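Local coordinates for protein hemolysin BL lytic component L1 (Bacillus cereus, PDB 7NMQ) that serves as a lytic component of the tripartite haemolysin BL enterotoxin, an alpha-helical pore-forming toxin, and probably acts in assembling the membrane pore, at residues T222-L234 with M256-S270. Residues are numbered along the deposited sequence; the frame is centred on the assembly and turned at random. Where two conformers were deposited one is given.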
loop_
_atom_site.group_PDB
_atom_site.type_symbol
_atom_site.label_atom_id
_atom_site.label_comp_id
_atom_site.label_asym_id
_atom_site.label_seq_id
_atom_site.Cartn_x
_atom_site.Cartn_y
_atom_site.Cartn_z
ATOM N N THR A 222 1.273 -17.089 18.101
ATOM C CA THR A 222 2.021 -18.126 18.872
ATOM C C THR A 222 2.902 -17.458 19.909
ATOM O O THR A 222 3.674 -16.619 19.503
ATOM C CB THR A 222 3.018 -18.850 17.966
ATOM O OG1 THR A 222 2.340 -19.357 16.824
ATOM C CG2 THR A 222 3.706 -19.988 18.680
ATOM N N GLY A 223 2.863 -17.887 21.183
ATOM C CA GLY A 223 3.657 -17.243 22.247
ATOM C C GLY A 223 3.558 -15.713 22.258
ATOM O O GLY A 223 4.554 -15.047 22.574
ATOM N N GLY A 224 2.385 -15.147 21.978
ATOM C CA GLY A 224 2.165 -13.686 21.988
ATOM C C GLY A 224 2.733 -12.992 20.777
ATOM O O GLY A 224 2.588 -11.745 20.672
ATOM N N THR A 225 3.174 -13.730 19.751
ATOM C CA THR A 225 3.671 -13.118 18.493
ATOM C C THR A 225 2.687 -13.426 17.371
ATOM O O THR A 225 2.391 -14.583 17.102
ATOM C CB THR A 225 5.058 -13.634 18.134
ATOM O OG1 THR A 225 6.009 -13.312 19.141
ATOM C CG2 THR A 225 5.555 -13.027 16.851
ATOM N N ALA A 226 2.183 -12.393 16.699
ATOM C CA ALA A 226 1.317 -12.534 15.509
ATOM C C ALA A 226 2.179 -12.464 14.253
ATOM O O ALA A 226 3.010 -11.539 14.097
ATOM C CB ALA A 226 0.249 -11.478 15.526
ATOM N N THR A 227 1.931 -13.387 13.338
ATOM C CA THR A 227 2.754 -13.550 12.108
ATOM C C THR A 227 1.802 -13.907 10.974
ATOM O O THR A 227 1.020 -14.848 11.128
ATOM C CB THR A 227 3.778 -14.681 12.354
ATOM O OG1 THR A 227 4.614 -14.317 13.454
ATOM C CG2 THR A 227 4.684 -14.988 11.193
ATOM N N PRO A 228 1.818 -13.180 9.832
ATOM C CA PRO A 228 1.018 -13.581 8.690
ATOM C C PRO A 228 1.636 -14.731 7.903
ATOM O O PRO A 228 2.832 -14.917 7.903
ATOM C CB PRO A 228 0.950 -12.385 7.763
ATOM C CG PRO A 228 1.949 -11.445 8.285
ATOM C CD PRO A 228 2.520 -11.919 9.597
ATOM N N ALA A 229 0.772 -15.440 7.190
ATOM C CA ALA A 229 1.158 -16.424 6.172
ATOM C C ALA A 229 0.124 -16.399 5.057
ATOM O O ALA A 229 -0.995 -15.969 5.294
ATOM C CB ALA A 229 1.210 -17.795 6.789
ATOM N N VAL A 230 0.541 -16.822 3.872
ATOM C CA VAL A 230 -0.347 -16.831 2.684
ATOM C C VAL A 230 -0.659 -18.284 2.343
ATOM O O VAL A 230 0.204 -19.007 1.859
ATOM C CB VAL A 230 0.315 -16.099 1.520
ATOM C CG1 VAL A 230 -0.583 -16.106 0.322
ATOM C CG2 VAL A 230 0.676 -14.660 1.911
ATOM N N VAL A 231 -1.869 -18.703 2.676
ATOM C CA VAL A 231 -2.254 -20.131 2.518
ATOM C C VAL A 231 -2.129 -20.540 1.058
ATOM O O VAL A 231 -2.860 -19.948 0.254
ATOM C CB VAL A 231 -3.674 -20.355 3.022
ATOM C CG1 VAL A 231 -4.104 -21.782 2.755
ATOM C CG2 VAL A 231 -3.806 -19.982 4.490
ATOM N N GLY A 232 -1.328 -21.551 0.755
ATOM C CA GLY A 232 -1.136 -22.048 -0.620
ATOM C C GLY A 232 -0.227 -21.157 -1.447
ATOM O O GLY A 232 -0.108 -21.384 -2.668
ATOM N N GLY A 233 0.396 -20.160 -0.840
ATOM C CA GLY A 233 1.266 -19.225 -1.573
ATOM C C GLY A 233 0.560 -18.614 -2.790
ATOM O O GLY A 233 -0.557 -18.103 -2.662
ATOM N N LEU A 234 1.205 -18.668 -3.962
ATOM C CA LEU A 234 0.643 -18.073 -5.189
ATOM C C LEU A 234 -0.124 -19.122 -5.993
ATOM O O LEU A 234 -0.460 -18.837 -7.158
ATOM C CB LEU A 234 1.786 -17.486 -6.023
ATOM C CG LEU A 234 2.590 -16.389 -5.328
ATOM C CD1 LEU A 234 3.564 -15.714 -6.252
ATOM C CD2 LEU A 234 1.699 -15.337 -4.706
ATOM N N MET A 256 7.400 -16.450 -2.293
ATOM C CA MET A 256 6.208 -16.545 -1.421
ATOM C C MET A 256 6.363 -17.745 -0.488
ATOM O O MET A 256 6.110 -17.605 0.728
ATOM C CB MET A 256 4.936 -16.699 -2.247
ATOM C CG MET A 256 3.712 -16.692 -1.379
ATOM S SD MET A 256 3.685 -15.219 -0.337
ATOM C CE MET A 256 2.698 -14.147 -1.376
ATOM N N ASP A 257 6.874 -18.849 -1.006
ATOM C CA ASP A 257 7.098 -20.050 -0.150
ATOM C C ASP A 257 8.154 -19.731 0.917
ATOM O O ASP A 257 7.966 -20.127 2.075
ATOM C CB ASP A 257 7.544 -21.249 -0.965
ATOM C CG ASP A 257 6.503 -21.786 -1.923
ATOM O OD1 ASP A 257 5.294 -21.463 -1.761
ATOM O OD2 ASP A 257 6.938 -22.483 -2.875
ATOM N N SER A 258 9.163 -18.936 0.593
ATOM C CA SER A 258 10.211 -18.579 1.557
ATOM C C SER A 258 9.628 -17.661 2.627
ATOM O O SER A 258 10.024 -17.777 3.808
ATOM C CB SER A 258 11.395 -17.931 0.940
ATOM O OG SER A 258 12.032 -18.761 -0.008
ATOM N N TYR A 259 8.773 -16.725 2.237
ATOM C CA TYR A 259 8.019 -15.877 3.174
ATOM C C TYR A 259 7.281 -16.753 4.182
ATOM O O TYR A 259 7.364 -16.527 5.414
ATOM C CB TYR A 259 7.061 -14.991 2.379
ATOM C CG TYR A 259 6.216 -14.124 3.246
ATOM C CD1 TYR A 259 5.028 -14.584 3.772
ATOM C CD2 TYR A 259 6.601 -12.830 3.520
ATOM C CE1 TYR A 259 4.233 -13.767 4.552
ATOM C CE2 TYR A 259 5.835 -12.016 4.334
ATOM C CZ TYR A 259 4.635 -12.473 4.842
ATOM O OH TYR A 259 3.865 -11.672 5.650
ATOM N N ASN A 260 6.576 -17.751 3.683
ATOM C CA ASN A 260 5.766 -18.625 4.565
ATOM C C ASN A 260 6.684 -19.464 5.455
ATOM O O ASN A 260 6.315 -19.701 6.627
ATOM C CB ASN A 260 4.849 -19.537 3.758
ATOM C CG ASN A 260 3.600 -18.837 3.271
ATOM O OD1 ASN A 260 3.184 -17.810 3.797
ATOM N ND2 ASN A 260 3.017 -19.399 2.232
ATOM N N GLU A 261 7.830 -19.875 4.914
ATOM C CA GLU A 261 8.876 -20.670 5.612
ATOM C C GLU A 261 9.338 -19.894 6.853
ATOM O O GLU A 261 9.460 -20.491 7.947
ATOM C CB GLU A 261 10.036 -20.985 4.669
ATOM C CG GLU A 261 11.175 -21.762 5.305
ATOM C CD GLU A 261 12.409 -22.029 4.428
ATOM O OE1 GLU A 261 12.491 -21.489 3.276
ATOM O OE2 GLU A 261 13.323 -22.772 4.918
ATOM N N ILE A 262 9.523 -18.583 6.706
ATOM C CA ILE A 262 10.000 -17.700 7.800
ATOM C C ILE A 262 8.869 -17.544 8.824
ATOM O O ILE A 262 9.136 -17.567 10.030
ATOM C CB ILE A 262 10.556 -16.375 7.279
ATOM C CG1 ILE A 262 11.864 -16.666 6.550
ATOM C CG2 ILE A 262 10.728 -15.367 8.402
ATOM C CD1 ILE A 262 12.416 -15.527 5.721
ATOM N N SER A 263 7.625 -17.375 8.384
ATOM C CA SER A 263 6.481 -17.322 9.334
ATOM C C SER A 263 6.473 -18.604 10.167
ATOM O O SER A 263 6.277 -18.514 11.377
ATOM C CB SER A 263 5.194 -17.133 8.611
ATOM O OG SER A 263 5.225 -15.864 7.995
ATOM N N ASN A 264 6.690 -19.745 9.540
ATOM C CA ASN A 264 6.717 -21.030 10.271
ATOM C C ASN A 264 7.862 -21.015 11.280
ATOM O O ASN A 264 7.646 -21.370 12.449
ATOM C CB ASN A 264 6.842 -22.176 9.273
ATOM C CG ASN A 264 6.708 -23.502 9.944
ATOM O OD1 ASN A 264 7.649 -23.975 10.581
ATOM N ND2 ASN A 264 5.531 -24.068 9.789
ATOM N N LYS A 265 9.022 -20.549 10.860
ATOM C CA LYS A 265 10.205 -20.520 11.740
ATOM C C LYS A 265 9.954 -19.615 12.943
ATOM O O LYS A 265 10.374 -19.953 14.082
ATOM C CB LYS A 265 11.460 -20.119 10.970
ATOM C CG LYS A 265 12.734 -19.988 11.813
ATOM C CD LYS A 265 13.274 -21.254 12.377
ATOM C CE LYS A 265 14.600 -21.021 13.069
ATOM N NZ LYS A 265 14.990 -22.195 13.868
ATOM N N ILE A 266 9.345 -18.459 12.732
ATOM C CA ILE A 266 9.111 -17.518 13.846
ATOM C C ILE A 266 8.163 -18.205 14.824
ATOM O O ILE A 266 8.372 -18.122 16.052
ATOM C CB ILE A 266 8.551 -16.183 13.324
ATOM C CG1 ILE A 266 9.639 -15.457 12.518
ATOM C CG2 ILE A 266 7.960 -15.374 14.460
ATOM C CD1 ILE A 266 9.213 -14.150 11.875
ATOM N N GLY A 267 7.124 -18.866 14.328
ATOM C CA GLY A 267 6.214 -19.597 15.223
ATOM C C GLY A 267 6.944 -20.677 15.987
ATOM O O GLY A 267 6.646 -20.863 17.198
ATOM N N GLU A 268 7.864 -21.382 15.350
ATOM C CA GLU A 268 8.647 -22.460 15.989
ATOM C C GLU A 268 9.507 -21.878 17.113
ATOM O O GLU A 268 9.575 -22.451 18.206
ATOM C CB GLU A 268 9.542 -23.167 14.979
ATOM C CG GLU A 268 8.829 -24.082 14.008
ATOM C CD GLU A 268 9.771 -24.928 13.158
ATOM O OE1 GLU A 268 10.998 -24.573 13.062
ATOM O OE2 GLU A 268 9.301 -25.948 12.597
ATOM N N LEU A 269 10.152 -20.740 16.882
ATOM C CA LEU A 269 10.979 -20.098 17.929
ATOM C C LEU A 269 10.091 -19.780 19.137
ATOM O O LEU A 269 10.545 -19.907 20.321
ATOM C CB LEU A 269 11.631 -18.827 17.400
ATOM C CG LEU A 269 12.750 -19.082 16.407
ATOM C CD1 LEU A 269 13.196 -17.782 15.789
ATOM C CD2 LEU A 269 13.935 -19.775 17.091
ATOM N N SER A 270 8.906 -19.240 18.887
ATOM C CA SER A 270 7.960 -18.846 19.965
ATOM C C SER A 270 7.481 -20.084 20.731
ATOM O O SER A 270 7.411 -20.045 21.981
ATOM C CB SER A 270 6.801 -18.099 19.367
ATOM O OG SER A 270 7.186 -16.794 18.989
HETATM O O HOH W 1 6.562 -15.031 21.198
HETATM O O HOH W 2 3.879 -19.885 -3.774
#
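Val230 O accepts two N-H groups from opposite faces of its carbonyl plane: Asn260 ND2, at 2.9 Å from Val230 O, and Gly233 N, which closes the type II turn Val230-Gly233. The same Asn260 amide takes Val230 N on its oxygen, Val230 N to OD1 being 2.8 Å and nearly straight (173°), so both backbone polar groups of Val230 are held by one side chain. The setting is the beta-tongue of a ClyA-like toxin, a two-stranded antiparallel hairpin whose second strand, 225-230, lies along helix 247-272, running roughly antiparallel to it at 146° between the local axes. Predicted membrane-spanning segments end at Thr222 and resume at Ala229, consistent with a hairpin that refolds to enter the bilayer. One helical turn on, Ser263 OG sits 2.6 Å from Pro228 O, with Gln187 OE1 of helix 173-200 as the other acceptor; its single proton can serve one at a time. Ser263 CB is pressed by Thr227 CG2, a tight 3.4 Å pair; that methyl reaches the helix because it stands anti to the backbone N. The Tyr259 hydroxyl meets Pro228 CG as the ring and the proline cross at about a right angle. Where the chain leaves the strand, Val230 and Leu234 pack on Met256, whose bent chain, in one of two conformers, sets SD against Val230 CG2 and CE 3.7 Å from Leu234 CD2; Ile213 of helix 203-216 joins this apolar cluster. A water links Leu234 N to Asp257 OD1. At the hairpin's tight type I' turn, Thr222-Thr225, another water accepts from both Thr225 OG1 and Ser270 OG, the latter at 2.9 Å.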